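Local coordinates for putative isochorismatase (Bordetella bronchiseptica, PDB 3UAO), which catalyses the hydrolysis of maleamate to maleate and ammonia, a step in the bacterial degradation of nicotinate (vitamin B3), at residues A[93-98]-A[104-109]. Numbering follows the deposited sequence.
Sequences IVYADD and IFSIKV
Tyr95 and Ser106 have the nearest CA atoms across the two segments, yet these stay 9.5 Å apart, so side chains alone bridge 93-98 and the short helix 105-108. The contact packs the loop leaving strand 87-93, in the six-stranded parallel sheet of the Rossmann-like isochorismatase domain, against a helix later in the same connection. With CG anti to its carbonyl carbon (chi1 -71°), the Tyr95 ring reaches across to the helix and sets its hydroxyl beside two consecutive residues. Tyr95 OH lies 3.4 Å from Ser106 CB and 3.7 Å from Phe105 CD2, coming at the phenyl ring obliquely, while the two aromatic side chains cross at about a right angle. Ser106 meets the far end of the tyrosine ring mainly through its methylene, Ser106 CB being 3.8 Å from Tyr95 CZ. Phe105 points toward the strand end, CG anti to the backbone N (chi1 -170°), and Ile93 CD1 meets the Phe105 ring at its edge, near its plane, 4.2 Å from Phe105 CE2. Phe105 also meets the assembly: Met181 of the second subunit packs on it, and an acetate ion is bound nearby.

No hydrogen bond joins the two segments directly. Both hydroxyls turn instead to Asn103, the residue before Ile104: Tyr95 OH bonds to its side-chain OD1 and Ser106 OG to its backbone N. The polar ends are thus satisfied by one shared residue, which ties the connecting loop to both sides, while the buried contact itself is van der Waals packing.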
loop_
_atom_site.group_PDB
_atom_site.type_symbol
_atom_site.label_atom_id
_atom_site.label_comp_id
_atom_site.label_asym_id
_atom_site.label_seq_id
_atom_site.Cartn_x
_atom_site.Cartn_y
_atom_site.Cartn_z
ATOM N N ILE A 93 -0.267 -0.974 -18.855
ATOM C CA ILE A 93 1.110 -1.123 -18.402
ATOM C C ILE A 93 1.900 -0.047 -19.098
ATOM O O ILE A 93 1.784 0.138 -20.329
ATOM C CB ILE A 93 1.671 -2.525 -18.656
ATOM C CG1 ILE A 93 0.938 -3.541 -17.773
ATOM C CG2 ILE A 93 3.170 -2.637 -18.280
ATOM C CD1 ILE A 93 1.298 -5.024 -18.042
ATOM N N VAL A 94 2.618 0.751 -18.299
ATOM C CA VAL A 94 3.505 1.805 -18.808
ATOM C C VAL A 94 4.807 1.881 -18.013
ATOM O O VAL A 94 4.802 2.116 -16.800
ATOM C CB VAL A 94 2.848 3.174 -18.739
ATOM C CG1 VAL A 94 3.896 4.291 -19.058
ATOM C CG2 VAL A 94 1.635 3.267 -19.659
ATOM N N TYR A 95 5.928 1.704 -18.697
ATOM C CA TYR A 95 7.250 2.021 -18.132
ATOM C C TYR A 95 7.766 3.342 -18.691
ATOM O O TYR A 95 7.276 3.813 -19.723
ATOM C CB TYR A 95 8.247 0.931 -18.476
ATOM C CG TYR A 95 8.021 -0.389 -17.747
ATOM C CD1 TYR A 95 8.766 -0.721 -16.615
ATOM C CD2 TYR A 95 7.118 -1.306 -18.210
ATOM C CE1 TYR A 95 8.581 -1.918 -15.953
ATOM C CE2 TYR A 95 6.912 -2.527 -17.537
ATOM C CZ TYR A 95 7.651 -2.814 -16.415
ATOM O OH TYR A 95 7.477 -3.993 -15.743
ATOM N N ALA A 96 8.784 3.894 -18.013
ATOM C CA ALA A 96 9.502 5.078 -18.470
ATOM C C ALA A 96 10.319 4.779 -19.733
ATOM O O ALA A 96 10.916 3.724 -19.847
ATOM C CB ALA A 96 10.428 5.646 -17.352
ATOM N N ASP A 97 10.330 5.763 -20.637
ATOM C CA ASP A 97 11.044 5.726 -21.931
ATOM C C ASP A 97 12.492 5.236 -21.813
ATOM O O ASP A 97 12.942 4.440 -22.646
ATOM C CB ASP A 97 11.018 7.111 -22.612
ATOM C CG ASP A 97 9.657 7.448 -23.237
ATOM O OD1 ASP A 97 8.712 6.622 -23.168
ATOM O OD2 ASP A 97 9.536 8.559 -23.823
ATOM N N ASP A 98 13.189 5.669 -20.768
ATOM C CA ASP A 98 14.573 5.232 -20.529
ATOM C C ASP A 98 14.723 3.961 -19.642
ATOM O O ASP A 98 15.808 3.700 -19.115
ATOM C CB ASP A 98 15.419 6.414 -19.963
ATOM C CG ASP A 98 14.977 6.871 -18.563
ATOM O OD1 ASP A 98 13.962 6.349 -18.045
ATOM O OD2 ASP A 98 15.649 7.767 -17.993
ATOM N N ILE A 104 11.287 -6.096 -11.484
ATOM C CA ILE A 104 11.450 -7.544 -11.433
ATOM C C ILE A 104 10.546 -8.160 -12.500
ATOM O O ILE A 104 10.999 -8.954 -13.323
ATOM C CB ILE A 104 11.156 -8.065 -10.040
ATOM C CG1 ILE A 104 11.975 -7.286 -9.018
ATOM C CG2 ILE A 104 11.492 -9.543 -9.899
ATOM C CD1 ILE A 104 13.465 -7.276 -9.340
ATOM N N PHE A 105 9.283 -7.746 -12.541
ATOM C CA PHE A 105 8.353 -8.170 -13.587
ATOM C C PHE A 105 8.938 -8.114 -14.996
ATOM O O PHE A 105 8.686 -9.039 -15.809
ATOM C CB PHE A 105 7.145 -7.246 -13.545
ATOM C CG PHE A 105 5.978 -7.677 -14.398
ATOM C CD1 PHE A 105 5.684 -9.015 -14.622
ATOM C CD2 PHE A 105 5.131 -6.726 -14.909
ATOM C CE1 PHE A 105 4.564 -9.396 -15.383
ATOM C CE2 PHE A 105 4.027 -7.098 -15.687
ATOM C CZ PHE A 105 3.753 -8.435 -15.927
ATOM N N SER A 106 9.639 -7.015 -15.326
ATOM C CA SER A 106 10.206 -6.839 -16.682
ATOM C C SER A 106 11.559 -7.557 -16.910
ATOM O O SER A 106 12.110 -7.480 -17.991
ATOM C CB SER A 106 10.345 -5.356 -17.065
ATOM O OG SER A 106 11.320 -4.664 -16.312
ATOM N N ILE A 107 12.079 -8.249 -15.890
ATOM C CA ILE A 107 13.157 -9.214 -16.053
ATOM C C ILE A 107 12.541 -10.541 -16.441
ATOM O O ILE A 107 12.978 -11.185 -17.411
ATOM C CB ILE A 107 13.993 -9.391 -14.761
ATOM C CG1 ILE A 107 14.829 -8.135 -14.468
ATOM C CG2 ILE A 107 14.896 -10.605 -14.887
ATOM C CD1 ILE A 107 15.383 -8.045 -13.075
ATOM N N LYS A 108 11.528 -10.963 -15.690
ATOM C CA LYS A 108 10.797 -12.206 -16.007
ATOM C C LYS A 108 10.163 -12.163 -17.380
ATOM O O LYS A 108 10.224 -13.136 -18.110
ATOM C CB LYS A 108 9.671 -12.473 -15.004
ATOM C CG LYS A 108 10.046 -13.176 -13.728
ATOM C CD LYS A 108 10.826 -14.468 -13.936
ATOM C CE LYS A 108 9.981 -15.594 -14.543
ATOM N NZ LYS A 108 10.766 -16.872 -14.503
ATOM N N VAL A 109 9.521 -11.049 -17.724
ATOM C CA VAL A 109 8.931 -10.862 -19.067
ATOM C C VAL A 109 9.460 -9.611 -19.763
ATOM O O VAL A 109 8.843 -8.581 -19.702
ATOM C CB VAL A 109 7.402 -10.808 -18.992
ATOM C CG1 VAL A 109 6.791 -10.932 -20.433
ATOM C CG2 VAL A 109 6.882 -11.901 -18.047
#